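Side-chain contacts in 3-oxoacyl-[acyl-carrier protein] synthase (PDB 1UB7), which probably catalyses the first condensation of bacterial fatty acid synthesis, joining the acetyl group of acetyl-CoA to malonyl-[acyl-carrier protein]: residues A[8-13]-A[51-56]; A[59-62]-A[67-70]; A[62-67]-A[288-293]. One frame throughout, in Å; residues are numbered along the deposited sequence.

Interaction 1: residues A[8-13]-A[51-56]; sequences GAYVPE and SDLAFK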
# COMPACT_ATOMS: atom_id res chain seq x y z
N GLY A 8 1.17 20.34 4.34
CA GLY A 8 0.24 21.09 3.51
C GLY A 8 -1.02 20.25 3.39
O GLY A 8 -0.97 19.04 3.61
N ALA A 9 -2.16 20.87 3.04
CA ALA A 9 -3.42 20.14 2.89
C ALA A 9 -4.36 20.87 1.95
O ALA A 9 -4.12 22.02 1.61
CB ALA A 9 -4.08 19.90 4.24
N TYR A 10 -5.43 20.21 1.55
CA TYR A 10 -6.38 20.78 0.61
C TYR A 10 -7.74 20.12 0.73
O TYR A 10 -7.83 18.94 1.06
CB TYR A 10 -5.86 20.55 -0.82
CG TYR A 10 -6.86 20.83 -1.93
CD1 TYR A 10 -6.98 22.10 -2.49
CD2 TYR A 10 -7.65 19.80 -2.46
CE1 TYR A 10 -7.86 22.34 -3.55
CE2 TYR A 10 -8.53 20.03 -3.52
CZ TYR A 10 -8.63 21.30 -4.06
OH TYR A 10 -9.46 21.54 -5.12
N VAL A 11 -8.80 20.89 0.48
CA VAL A 11 -10.15 20.32 0.48
C VAL A 11 -10.77 20.86 -0.77
O VAL A 11 -10.43 21.95 -1.21
CB VAL A 11 -11.03 20.76 1.67
CG1 VAL A 11 -10.71 19.92 2.89
CG2 VAL A 11 -10.85 22.24 1.94
N PRO A 12 -11.66 20.09 -1.39
CA PRO A 12 -12.26 20.63 -2.61
C PRO A 12 -13.02 21.93 -2.29
O PRO A 12 -13.40 22.19 -1.14
CB PRO A 12 -13.18 19.50 -3.06
CG PRO A 12 -12.49 18.28 -2.56
CD PRO A 12 -12.06 18.70 -1.17
N GLU A 13 -13.24 22.72 -3.33
CA GLU A 13 -13.92 24.01 -3.25
C GLU A 13 -15.42 23.92 -2.95
O GLU A 13 -15.95 24.68 -2.14
CB GLU A 13 -13.69 24.74 -4.57
CG GLU A 13 -14.29 26.12 -4.68
CD GLU A 13 -14.09 26.69 -6.08
OE1 GLU A 13 -12.93 26.74 -6.54
OE2 GLU A 13 -15.09 27.08 -6.71
N SER A 51 -5.97 11.57 -7.02
CA SER A 51 -4.66 12.05 -7.42
C SER A 51 -4.64 13.58 -7.44
O SER A 51 -3.65 14.21 -7.05
CB SER A 51 -4.28 11.48 -8.80
OG SER A 51 -5.28 11.75 -9.75
N ASP A 52 -5.75 14.18 -7.87
CA ASP A 52 -5.83 15.64 -7.91
C ASP A 52 -5.80 16.21 -6.51
O ASP A 52 -5.13 17.21 -6.24
CB ASP A 52 -7.10 16.09 -8.62
CG ASP A 52 -7.21 15.52 -10.00
OD1 ASP A 52 -6.42 15.94 -10.88
OD2 ASP A 52 -8.07 14.63 -10.20
N LEU A 53 -6.54 15.57 -5.61
CA LEU A 53 -6.55 16.04 -4.24
C LEU A 53 -5.12 15.92 -3.72
O LEU A 53 -4.65 16.80 -3.00
CB LEU A 53 -7.51 15.21 -3.39
CG LEU A 53 -8.94 15.04 -3.92
CD1 LEU A 53 -9.74 14.19 -2.94
CD2 LEU A 53 -9.60 16.41 -4.10
N ALA A 54 -4.44 14.84 -4.10
CA ALA A 54 -3.06 14.62 -3.67
C ALA A 54 -2.14 15.69 -4.25
O ALA A 54 -1.28 16.24 -3.54
CB ALA A 54 -2.58 13.22 -4.07
N PHE A 55 -2.30 16.00 -5.54
CA PHE A 55 -1.47 17.02 -6.17
C PHE A 55 -1.67 18.36 -5.45
O PHE A 55 -0.71 19.02 -5.07
CB PHE A 55 -1.81 17.21 -7.66
CG PHE A 55 -1.61 15.98 -8.52
CD1 PHE A 55 -0.78 14.93 -8.10
CD2 PHE A 55 -2.25 15.88 -9.76
CE1 PHE A 55 -0.61 13.80 -8.91
CE2 PHE A 55 -2.08 14.75 -10.57
CZ PHE A 55 -1.25 13.71 -10.14
N LYS A 56 -2.94 18.73 -5.26
CA LYS A 56 -3.26 19.99 -4.60
C LYS A 56 -2.73 20.07 -3.17
O LYS A 56 -2.32 21.14 -2.72
CB LYS A 56 -4.77 20.24 -4.64
CG LYS A 56 -5.21 20.95 -5.92
CD LYS A 56 -6.47 20.36 -6.50
CE LYS A 56 -6.72 20.86 -7.92
NZ LYS A 56 -7.92 20.19 -8.52
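Where strand 3-10, an outer strand of the five-stranded mixed sheet of this thiolase-like fold, runs out, its last residue Tyr10 lies against Leu53 and Lys56 of helix 50-64. The aliphatic part of the lysine covers one face of the phenol ring. CB of Lys56 stands 3.5 Å from the centroid of the Tyr10 ring and 13° off the normal, a CH-pi contact. A bend at chi2 (137°) then carries the lysine chain along the tyrosine, both side chains pointing the same way, and CD of Lys56 comes to 3.4 Å from CZ of Tyr10. Leu53 approaches from another direction: its CD2 meets the ring edge in plane, 3.8 Å from CE2 of Tyr10. CD2 of Leu53 also touches CG of Pro12, at 3.8 Å, joining the start of the loop to the helix. A leucine in place of Tyr10 would probably leave the Lys56 methylenes without their aromatic platform and Glu48 without a hydroxyl partner. Tyrosine and lysine suit the site because each is apolar along its length and polar at its end: Glu48 OE2 hydrogen-bonds the hydroxyl and forms a salt bridge with Lys56 NZ, which is likely to favour the charged lysine.

Interaction 2: residues A[59-62]-A[67-70]; sequences EDLL and GALE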
# COMPACT_ATOMS: atom_id res chain seq x y z
N GLU A 59 0.94 20.85 -3.49
CA GLU A 59 1.16 22.24 -3.92
C GLU A 59 1.06 23.17 -2.72
O GLU A 59 1.84 24.11 -2.57
CB GLU A 59 0.14 22.67 -4.98
CG GLU A 59 0.44 22.14 -6.35
CD GLU A 59 -0.74 22.23 -7.29
OE1 GLU A 59 -1.82 22.68 -6.84
OE2 GLU A 59 -0.60 21.83 -8.46
N ASP A 60 0.10 22.90 -1.84
CA ASP A 60 -0.07 23.72 -0.67
C ASP A 60 1.19 23.59 0.19
O ASP A 60 1.69 24.57 0.73
CB ASP A 60 -1.33 23.28 0.11
CG ASP A 60 -1.58 24.15 1.32
OD1 ASP A 60 -1.68 25.40 1.16
OD2 ASP A 60 -1.67 23.60 2.44
N LEU A 61 1.69 22.36 0.31
CA LEU A 61 2.91 22.07 1.07
C LEU A 61 4.05 22.92 0.50
O LEU A 61 4.84 23.52 1.23
CB LEU A 61 3.25 20.57 0.96
CG LEU A 61 4.46 20.05 1.75
CD1 LEU A 61 4.24 18.57 2.10
CD2 LEU A 61 5.76 20.24 0.95
N LEU A 62 4.13 22.97 -0.83
CA LEU A 62 5.14 23.75 -1.50
C LEU A 62 4.95 25.27 -1.35
O LEU A 62 5.94 26.01 -1.29
CB LEU A 62 5.20 23.34 -2.97
CG LEU A 62 5.92 22.00 -3.13
CD1 LEU A 62 6.07 21.68 -4.59
CD2 LEU A 62 7.30 22.05 -2.45
N GLY A 67 10.81 24.59 -1.84
CA GLY A 67 11.94 23.69 -1.97
C GLY A 67 11.92 22.46 -1.08
O GLY A 67 12.93 21.76 -0.96
N ALA A 68 10.77 22.18 -0.47
CA ALA A 68 10.64 21.05 0.44
C ALA A 68 10.79 19.66 -0.18
O ALA A 68 11.18 18.72 0.51
CB ALA A 68 9.32 21.14 1.20
N LEU A 69 10.50 19.51 -1.47
CA LEU A 69 10.60 18.19 -2.09
C LEU A 69 12.02 17.83 -2.45
O LEU A 69 12.30 16.75 -2.97
CB LEU A 69 9.71 18.09 -3.32
CG LEU A 69 8.21 18.30 -3.08
CD1 LEU A 69 7.45 17.94 -4.34
CD2 LEU A 69 7.75 17.45 -1.92
N GLU A 70 12.93 18.75 -2.16
CA GLU A 70 14.33 18.52 -2.45
C GLU A 70 14.82 17.43 -1.51
O GLU A 70 14.66 17.53 -0.29
CB GLU A 70 15.12 19.81 -2.21
CG GLU A 70 16.58 19.71 -2.57
CD GLU A 70 17.32 20.99 -2.26
OE1 GLU A 70 16.66 22.06 -2.24
OE2 GLU A 70 18.56 20.92 -2.05
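Leu62 and Leu69 cross at about a right angle, with CD2 of Leu62 3.9 Å from CG of Leu69 and CD1 of Leu62 4.0 Å from CD1 of Leu69. Both branches of the helix leucine are therefore engaged by the loop. CD2 of Leu62 also rests near the backbone, 4.0 Å from N of Ala68. Beside this pair, Leu61 makes a closer contact through one methyl: its CD2 lies 3.7 Å from CB of Ala68. Here CG of Leu61 stands anti to the backbone N (chi1 -177°), whereas CG of Leu62 lies beside its own N and anti to the carbonyl carbon (chi1 -76°); the different first torsions send Leu61 chiefly to the methyl of Ala68 and Leu62 chiefly to Leu69, with Ala68 touched by both. The contact closes the connection between helix 50-64 and strand 72-78, a step from helix back into the five-stranded sheet. The chain reverses there in a type I beta turn from Gly67 to Glu70, secured by a bond of 3.2 Å from N of Glu70 to O of Gly67. Glycine fits the first position because its phi is positive (72°); alanine fits the second because its small methyl can sit close under Leu61; leucine fits the third because it is long enough to meet Leu62. Farther out, the sheet supports the buried Leu61, which touches Ala6 of strand 3-10 and Ala161 and Val163 of strand 158-165, while Ala68 also packs on Ala6. Phe97 lies against both Leu62 and Leu69, and Leu99 adds a further apolar neighbour to Leu69. On the same helical turn, Glu59 forms a salt bridge with Arg96 and Asp60 another with Lys287.

Interaction 3: residues A[62-67]-A[288-293]; sequences LRRHPG and EAVDAG
Two helix ends face each other with their backbones well apart: the nearest CA atoms, those of Arg64 and Asp291, are 10.5 Å from one another, and the long Arg64 side chain covers most of the distance to the short one of Asp291. Arg64 belongs to the last turn of helix 50-64, and His65 is the first residue after it to leave helical geometry. Asp291 lies in the last turn of helix 281-292, which Gly293 closes in a Schellman motif, its N bonded to O of Val290 at 3.0 Å. Glycine suits that place because its phi is positive and a CB there would press on the carbonyl oxygen of Ala292. From these ends the two side chains come from opposite directions and meet in a salt bridge. Arg64 grips the carboxylate end-on with two nitrogens, one to each oxygen. NH1 of Arg64 gives a nearly straight bond of 3.0 Å to OD2 of Asp291, in the guanidinium plane and on the syn lone pair. NH2 of Arg64 reaches OD1 of Asp291 at the same 3.0 Å, but less straight (146°) and from above the carboxylate plane. The asymmetry goes with the twist of the pair, whose flat groups are turned 43° apart. The bend of the arginine at chi3 (64°) helps place the guanidinium there, and its NE has a weak hydrogen bond to O of Leu7. CG1 of Val290 lies at the guanidinium edge, 4.1 Å from NH2 of Arg64. The bridge is a surface one, so solvent is likely to weaken its pull; yet a carboxylate so near a helix C-terminus is likely to feel an unfavourable dipole, and the paired arginine would probably offset part of that cost.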
# COMPACT_ATOMS: atom_id res chain seq x y z
N LEU A 62 4.13 22.97 -0.83
CA LEU A 62 5.14 23.75 -1.50
C LEU A 62 4.95 25.27 -1.35
O LEU A 62 5.94 26.01 -1.29
CB LEU A 62 5.20 23.34 -2.97
CG LEU A 62 5.92 22.00 -3.13
CD1 LEU A 62 6.07 21.68 -4.59
CD2 LEU A 62 7.30 22.05 -2.45
N ARG A 63 3.71 25.75 -1.28
CA ARG A 63 3.50 27.19 -1.08
C ARG A 63 4.01 27.57 0.30
O ARG A 63 4.69 28.58 0.46
CB ARG A 63 2.02 27.57 -1.20
CG ARG A 63 1.54 27.82 -2.63
CD ARG A 63 1.27 29.31 -2.91
NE ARG A 63 2.35 30.19 -2.46
CZ ARG A 63 2.31 31.52 -2.50
NH1 ARG A 63 1.24 32.16 -2.97
NH2 ARG A 63 3.34 32.22 -2.04
N ARG A 64 3.69 26.75 1.30
CA ARG A 64 4.10 27.01 2.69
C ARG A 64 5.58 26.69 2.95
O ARG A 64 6.21 27.31 3.83
CB ARG A 64 3.26 26.17 3.66
CG ARG A 64 1.74 26.20 3.41
CD ARG A 64 1.11 24.90 3.89
NE ARG A 64 1.22 24.73 5.34
CZ ARG A 64 0.47 25.37 6.23
NH1 ARG A 64 -0.46 26.24 5.82
NH2 ARG A 64 0.63 25.14 7.52
N HIS A 65 6.12 25.73 2.22
CA HIS A 65 7.50 25.31 2.42
C HIS A 65 8.24 25.14 1.11
O HIS A 65 8.45 24.02 0.65
CB HIS A 65 7.53 23.99 3.18
CG HIS A 65 6.72 23.99 4.44
ND1 HIS A 65 7.24 24.34 5.66
CD2 HIS A 65 5.43 23.64 4.66
CE1 HIS A 65 6.31 24.20 6.59
NE2 HIS A 65 5.20 23.77 6.01
N PRO A 66 8.67 26.25 0.50
CA PRO A 66 9.40 26.26 -0.78
C PRO A 66 10.64 25.35 -0.76
O PRO A 66 11.41 25.35 0.21
CB PRO A 66 9.79 27.73 -0.94
CG PRO A 66 8.73 28.46 -0.17
CD PRO A 66 8.53 27.61 1.05
N GLY A 67 10.81 24.59 -1.84
CA GLY A 67 11.94 23.69 -1.97
C GLY A 67 11.92 22.46 -1.08
O GLY A 67 12.93 21.76 -0.96
N GLU A 288 -4.33 23.26 10.36
CA GLU A 288 -5.04 24.33 11.06
C GLU A 288 -4.38 24.65 12.41
O GLU A 288 -4.21 25.82 12.78
CB GLU A 288 -6.51 23.96 11.27
CG GLU A 288 -7.18 23.50 9.99
CD GLU A 288 -8.70 23.64 10.03
OE1 GLU A 288 -9.30 23.36 11.10
OE2 GLU A 288 -9.28 24.01 8.99
N ALA A 289 -3.99 23.61 13.15
CA ALA A 289 -3.35 23.78 14.44
C ALA A 289 -2.02 24.51 14.30
O ALA A 289 -1.67 25.36 15.13
CB ALA A 289 -3.14 22.44 15.11
N VAL A 290 -1.26 24.17 13.27
CA VAL A 290 0.02 24.83 13.07
C VAL A 290 -0.23 26.30 12.83
O VAL A 290 0.38 27.16 13.47
CB VAL A 290 0.79 24.22 11.88
CG1 VAL A 290 1.91 25.14 11.45
CG2 VAL A 290 1.35 22.87 12.29
N ASP A 291 -1.15 26.58 11.91
CA ASP A 291 -1.48 27.96 11.54
C ASP A 291 -2.11 28.79 12.65
O ASP A 291 -2.01 30.02 12.63
CB ASP A 291 -2.39 27.98 10.30
CG ASP A 291 -1.65 27.55 9.03
OD1 ASP A 291 -0.40 27.49 9.06
OD2 ASP A 291 -2.31 27.29 8.00
N ALA A 292 -2.77 28.14 13.62
CA ALA A 292 -3.39 28.86 14.72
C ALA A 292 -2.36 29.04 15.82
O ALA A 292 -2.55 29.82 16.75
CB ALA A 292 -4.59 28.09 15.25
N GLY A 293 -1.25 28.31 15.69
CA GLY A 293 -0.18 28.38 16.66
C GLY A 293 -0.40 27.44 17.84
O GLY A 293 0.31 27.54 18.84

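In the fold
All three contacts use helix 50-64. Interaction 1 joins its early turns to the end of strand 3-10, interaction 2 folds the following loop onto its late turns, and interaction 3 links its last turn to helix 281-292. Along the chain, interaction 1 closes before the others open, and interactions 2 and 3 share Leu62 and Gly67. The centres of interactions 1 and 2 lie about 13 Å apart, those of interactions 2 and 3 about 10 Å. Interactions 1 and 2 also meet directly, since Asp60 OD2 probably accepts a hydrogen bond from Ala9 N. One helix therefore joins the first sheet to the C-terminal part of this thiolase-like fold, away from the predicted active-site residues.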